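Long-range contacts in acetyltransferase, GNAT family (PDB 2Q7B), which probably acts as an N-acetyltransferase of the GNAT family, moving an acetyl group onto an amine: residues V82-A87 against L98-Y104; L32-V36 against I59-E63. All blocks are in the same frame, centred on the assembly; numbering follows the deposited sequence.

Interaction 1 (V82-A87 against L98-Y104); sequences VVGSIA and LKKFFTY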
loop_
_atom_site.group_PDB
_atom_site.type_symbol
_atom_site.label_atom_id
_atom_site.label_comp_id
_atom_site.label_asym_id
_atom_site.label_seq_id
_atom_site.Cartn_x
_atom_site.Cartn_y
_atom_site.Cartn_z
ATOM N N VAL A 82 10.397 2.512 8.847
ATOM C CA VAL A 82 11.020 2.398 7.525
ATOM C C VAL A 82 11.178 3.797 6.923
ATOM O O VAL A 82 10.209 4.526 6.777
ATOM C CB VAL A 82 10.197 1.527 6.567
ATOM C CG1 VAL A 82 10.793 1.548 5.157
ATOM C CG2 VAL A 82 10.095 0.091 7.071
ATOM N N VAL A 83 12.415 4.148 6.605
ATOM C CA VAL A 83 12.742 5.439 6.013
ATOM C C VAL A 83 13.539 5.336 4.701
ATOM O O VAL A 83 13.779 6.350 4.043
ATOM C CB VAL A 83 13.435 6.381 7.025
ATOM C CG1 VAL A 83 12.477 6.728 8.156
ATOM C CG2 VAL A 83 14.733 5.795 7.574
ATOM N N GLY A 84 13.878 4.117 4.288
ATOM C CA GLY A 84 14.584 3.885 3.051
ATOM C C GLY A 84 14.448 2.438 2.645
ATOM O O GLY A 84 14.106 1.579 3.479
ATOM N N SER A 85 14.677 2.174 1.362
ATOM C CA SER A 85 14.627 0.822 0.838
ATOM C C SER A 85 15.525 0.684 -0.378
ATOM O O SER A 85 15.838 1.669 -1.053
ATOM C CB SER A 85 13.175 0.434 0.471
ATOM O OG SER A 85 12.653 1.174 -0.626
ATOM N N ILE A 86 15.969 -0.545 -0.633
ATOM C CA ILE A 86 16.650 -0.890 -1.870
ATOM C C ILE A 86 16.479 -2.407 -2.088
ATOM O O ILE A 86 16.345 -3.157 -1.139
ATOM C CB ILE A 86 18.125 -0.465 -1.895
ATOM C CG1 ILE A 86 18.631 -0.403 -3.343
ATOM C CG2 ILE A 86 18.989 -1.388 -1.041
ATOM C CD1 ILE A 86 19.998 0.274 -3.482
ATOM N N ALA A 87 16.473 -2.840 -3.344
ATOM C CA ALA A 87 16.279 -4.244 -3.669
ATOM C C ALA A 87 17.176 -4.645 -4.803
ATOM O O ALA A 87 17.527 -3.824 -5.656
ATOM C CB ALA A 87 14.829 -4.491 -4.080
ATOM N N LEU A 98 18.840 -3.139 -9.937
ATOM C CA LEU A 98 18.702 -2.364 -8.708
ATOM C C LEU A 98 17.302 -1.739 -8.800
ATOM O O LEU A 98 17.010 -1.002 -9.741
ATOM C CB LEU A 98 19.814 -1.315 -8.627
ATOM C CG LEU A 98 19.958 -0.502 -7.329
ATOM C CD1 LEU A 98 21.379 0.035 -7.192
ATOM C CD2 LEU A 98 18.936 0.604 -7.244
ATOM N N LYS A 99 16.436 -2.086 -7.845
ATOM C CA LYS A 99 15.042 -1.666 -7.833
ATOM C C LYS A 99 14.634 -1.140 -6.475
ATOM O O LYS A 99 15.342 -1.323 -5.490
ATOM C CB LYS A 99 14.127 -2.880 -8.096
ATOM C CG LYS A 99 14.182 -3.484 -9.477
ATOM C CD LYS A 99 13.318 -4.737 -9.577
ATOM C CE LYS A 99 11.814 -4.481 -9.473
ATOM N NZ LYS A 99 11.347 -3.603 -10.549
ATOM N N LYS A 100 13.460 -0.513 -6.454
ATOM C CA LYS A 100 12.819 -0.010 -5.259
ATOM C C LYS A 100 13.759 0.755 -4.343
ATOM O O LYS A 100 13.766 0.543 -3.138
ATOM C CB LYS A 100 12.139 -1.153 -4.524
ATOM C CG LYS A 100 11.131 -1.935 -5.384
ATOM C CD LYS A 100 10.041 -1.055 -5.990
ATOM C CE LYS A 100 9.137 -1.840 -6.923
ATOM N NZ LYS A 100 8.751 -1.016 -8.100
ATOM N N PHE A 101 14.515 1.674 -4.946
ATOM C CA PHE A 101 15.479 2.478 -4.220
ATOM C C PHE A 101 14.842 3.804 -3.800
ATOM O O PHE A 101 14.669 4.696 -4.614
ATOM C CB PHE A 101 16.712 2.658 -5.084
ATOM C CG PHE A 101 17.821 3.445 -4.438
ATOM C CD1 PHE A 101 18.010 3.493 -3.061
ATOM C CD2 PHE A 101 18.773 4.020 -5.242
ATOM C CE1 PHE A 101 19.054 4.191 -2.523
ATOM C CE2 PHE A 101 19.823 4.686 -4.710
ATOM C CZ PHE A 101 19.960 4.785 -3.342
ATOM N N PHE A 102 14.503 3.919 -2.526
ATOM C CA PHE A 102 13.810 5.103 -2.012
ATOM C C PHE A 102 14.349 5.517 -0.662
ATOM O O PHE A 102 14.787 4.666 0.108
ATOM C CB PHE A 102 12.315 4.808 -1.848
ATOM C CG PHE A 102 11.635 4.372 -3.120
ATOM C CD1 PHE A 102 11.404 5.279 -4.139
ATOM C CD2 PHE A 102 11.206 3.048 -3.291
ATOM C CE1 PHE A 102 10.786 4.886 -5.312
ATOM C CE2 PHE A 102 10.584 2.663 -4.460
ATOM C CZ PHE A 102 10.383 3.582 -5.473
ATOM N N THR A 103 14.322 6.825 -0.400
ATOM C CA THR A 103 14.718 7.377 0.888
ATOM C C THR A 103 13.865 8.594 1.180
ATOM O O THR A 103 13.520 9.311 0.265
ATOM C CB THR A 103 16.217 7.840 0.914
ATOM O OG1 THR A 103 16.438 8.791 -0.124
ATOM C CG2 THR A 103 17.174 6.697 0.708
ATOM N N TYR A 104 13.496 8.821 2.435
ATOM C CA TYR A 104 12.809 10.071 2.769
ATOM C C TYR A 104 13.864 11.202 2.629
ATOM O O TYR A 104 15.035 10.980 2.914
ATOM C CB TYR A 104 12.134 10.050 4.160
ATOM C CG TYR A 104 10.784 9.345 4.187
ATOM C CD1 TYR A 104 9.738 9.745 3.345
ATOM C CD2 TYR A 104 10.535 8.297 5.086
ATOM C CE1 TYR A 104 8.492 9.088 3.376
ATOM C CE2 TYR A 104 9.318 7.644 5.111
ATOM C CZ TYR A 104 8.301 8.041 4.262
ATOM O OH TYR A 104 7.097 7.383 4.345
HETATM O O HOH W 1 6.959 5.366 5.929
#
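Ser85 N donates to Phe102 O at 2.8 Å, and its carbonyl O accepts Phe102 N at 3.0 Å. Its OG donates to Lys100 O, also at 2.8 Å. Chi1 of 67° sets OG between the backbone N and the carbonyl carbon, where it also meets the Phe102 ring at its edge, in plane. Ala87 and Lys99 form the next hydrogen-bonded pair. The register slips by one residue between the two pairs, a beta bulge that sets Lys100 and Phe101 opposite Ile86. The hydroxyl bond lies within it. Ile86 CD1 sits over one face of the Phe101 ring, 4.0 Å from its centroid and offset toward the rim. The same methyl touches Leu98 CD2 at 3.9 Å. At the far end Tyr104 N donates to Val83 O at 3.0 Å. The side chains of Tyr104 and Val83 cross at about a right angle, with Val83 CG1 at the ring edge. The strands are the antiparallel hairpin 81-90 and 95-103 in the central mixed sheet of the GNAT fold. Helix 29-46 covers the face of Ser85 and Phe102. Helix 114-128 covers that of Ile86, Leu98 and Thr103. Strand 72-78 flanks strand 81-90, and strand 133-139 flanks strand 95-103.

Interaction 2 (L32-V36 against I59-E63); sequences LAQLV and IFQIE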
loop_
_atom_site.group_PDB
_atom_site.type_symbol
_atom_site.label_atom_id
_atom_site.label_comp_id
_atom_site.label_asym_id
_atom_site.label_seq_id
_atom_site.Cartn_x
_atom_site.Cartn_y
_atom_site.Cartn_z
ATOM N N LEU A 32 5.608 -3.062 6.436
ATOM C CA LEU A 32 5.080 -3.098 5.086
ATOM C C LEU A 32 4.241 -1.854 4.828
ATOM O O LEU A 32 4.345 -1.264 3.769
ATOM C CB LEU A 32 4.287 -4.384 4.827
ATOM C CG LEU A 32 3.677 -4.541 3.416
ATOM C CD1 LEU A 32 4.742 -4.368 2.316
ATOM C CD2 LEU A 32 2.965 -5.850 3.258
ATOM N N ALA A 33 3.435 -1.458 5.809
ATOM C CA ALA A 33 2.617 -0.244 5.703
ATOM C C ALA A 33 3.505 0.973 5.530
ATOM O O ALA A 33 3.259 1.802 4.668
ATOM C CB ALA A 33 1.739 -0.081 6.913
ATOM N N GLN A 34 4.548 1.054 6.346
ATOM C CA GLN A 34 5.515 2.134 6.284
ATOM C C GLN A 34 6.271 2.146 4.960
ATOM O O GLN A 34 6.600 3.224 4.439
ATOM C CB GLN A 34 6.519 2.012 7.420
ATOM C CG GLN A 34 5.965 2.214 8.806
ATOM C CD GLN A 34 6.868 1.641 9.877
ATOM O OE1 GLN A 34 7.964 1.178 9.600
ATOM N NE2 GLN A 34 6.404 1.657 11.103
ATOM N N LEU A 35 6.572 0.960 4.434
ATOM C CA LEU A 35 7.251 0.847 3.134
ATOM C C LEU A 35 6.371 1.394 2.019
ATOM O O LEU A 35 6.838 2.128 1.162
ATOM C CB LEU A 35 7.605 -0.595 2.827
ATOM C CG LEU A 35 8.283 -0.903 1.488
ATOM C CD1 LEU A 35 9.574 -0.096 1.305
ATOM C CD2 LEU A 35 8.567 -2.376 1.457
ATOM N N VAL A 36 5.097 1.009 2.033
ATOM C CA VAL A 36 4.121 1.509 1.063
ATOM C C VAL A 36 4.024 3.028 1.117
ATOM O O VAL A 36 3.992 3.682 0.072
ATOM C CB VAL A 36 2.733 0.836 1.261
ATOM C CG1 VAL A 36 1.636 1.482 0.396
ATOM C CG2 VAL A 36 2.842 -0.668 0.975
ATOM N N ILE A 59 6.066 -5.817 -4.151
ATOM C CA ILE A 59 6.121 -5.196 -2.809
ATOM C C ILE A 59 5.329 -6.005 -1.775
ATOM O O ILE A 59 5.679 -6.020 -0.593
ATOM C CB ILE A 59 5.581 -3.708 -2.889
ATOM C CG1 ILE A 59 6.537 -2.838 -3.727
ATOM C CG2 ILE A 59 5.358 -3.090 -1.541
ATOM C CD1 ILE A 59 7.958 -2.913 -3.318
ATOM N N PHE A 60 4.284 -6.689 -2.237
ATOM C CA PHE A 60 3.394 -7.495 -1.389
ATOM C C PHE A 60 3.773 -8.988 -1.344
ATOM O O PHE A 60 3.105 -9.794 -0.705
ATOM C CB PHE A 60 1.926 -7.250 -1.824
ATOM C CG PHE A 60 1.564 -5.795 -1.804
ATOM C CD1 PHE A 60 1.314 -5.148 -0.610
ATOM C CD2 PHE A 60 1.589 -5.046 -2.955
ATOM C CE1 PHE A 60 1.049 -3.795 -0.574
ATOM C CE2 PHE A 60 1.322 -3.678 -2.922
ATOM C CZ PHE A 60 1.058 -3.052 -1.729
ATOM N N GLN A 61 4.877 -9.336 -2.001
ATOM C CA GLN A 61 5.381 -10.706 -2.033
ATOM C C GLN A 61 6.897 -10.647 -2.132
ATOM O O GLN A 61 7.491 -11.300 -2.983
ATOM C CB GLN A 61 4.772 -11.478 -3.204
ATOM C CG GLN A 61 4.883 -10.801 -4.568
ATOM C CD GLN A 61 4.024 -11.485 -5.642
ATOM O OE1 GLN A 61 3.991 -12.694 -5.717
ATOM N NE2 GLN A 61 3.342 -10.694 -6.473
ATOM N N ILE A 62 7.511 -9.866 -1.246
ATOM C CA ILE A 62 8.967 -9.646 -1.264
ATOM C C ILE A 62 9.762 -10.933 -1.122
ATOM O O ILE A 62 10.735 -11.131 -1.849
ATOM C CB ILE A 62 9.407 -8.596 -0.211
ATOM C CG1 ILE A 62 8.960 -7.205 -0.674
ATOM C CG2 ILE A 62 10.905 -8.624 -0.001
ATOM C CD1 ILE A 62 9.060 -6.125 0.371
ATOM N N GLU A 63 9.348 -11.804 -0.197
ATOM C CA GLU A 63 10.054 -13.059 0.034
ATOM C C GLU A 63 10.092 -13.944 -1.218
ATOM O O GLU A 63 11.138 -14.442 -1.596
ATOM C CB GLU A 63 9.463 -13.804 1.243
ATOM C CG GLU A 63 10.214 -15.079 1.629
ATOM C CD GLU A 63 9.653 -15.788 2.875
ATOM O OE1 GLU A 63 8.758 -15.231 3.555
ATOM O OE2 GLU A 63 10.130 -16.913 3.168
#
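Leu32 reaches from helix 29-46 toward Ile59 and Phe60. Its CB points at the 59-63 segment, and chi1 of 180° carries CG outward, opposite the backbone N. The two methyls then part. CD1 meets Ile59 O at 3.5 Å and Ile59 CG2 at 4.1 Å. CD2 approaches Phe60 CD1 more loosely, at 4.3 Å, obliquely to the ring. One helical turn on, Val36 CG2 lies 3.9 Å from Phe60 CE1, and the two side chains cross at about a right angle. Ile59 CG2 stands over the centre of the Phe60 ring, the side chain of its own neighbour in sequence. Leu35 and Ile62 meet tip to tip, CD2 to CD1 at 3.9 Å. No hydrogen bond joins the segments. The packing is apolar and largely buried. Phe73 of strand 72-78 packs against Leu35, Ile59 and Ile62. Phe60 also packs on Ala33 of the second subunit, so the patch continues into the dimer interface. Leu32, Leu35 and Val36, at i, i+3 and i+4, form the apolar stripe typical of a helix packed on its neighbours. Here it meets the 3-10 turn and the start of helix 62-67; both helices link the first and second strands of the GNAT fold.

In the fold
Interaction 1 lies near the centre of the chain, and interaction 2 lies further out, next to the second subunit. Both are largely buried. The first joins two strands mainly by backbone hydrogen bonds, with apolar packing added. The second joins a helix to a 3-10 turn and the start of a helix by apolar packing, with no hydrogen bond across it. They share no segment but touch along one face of the sheet. Leu35 packs with its CD1 on Ser85 CB, while its CD2 serves interaction 2. Gln34 OE1 probably accepts a hydrogen bond from Val82 N, and Ile59 CD1 touches Lys100 CD. Helix 29-46 thus lies against strand 81-90 and packs on segment 59-63 as well.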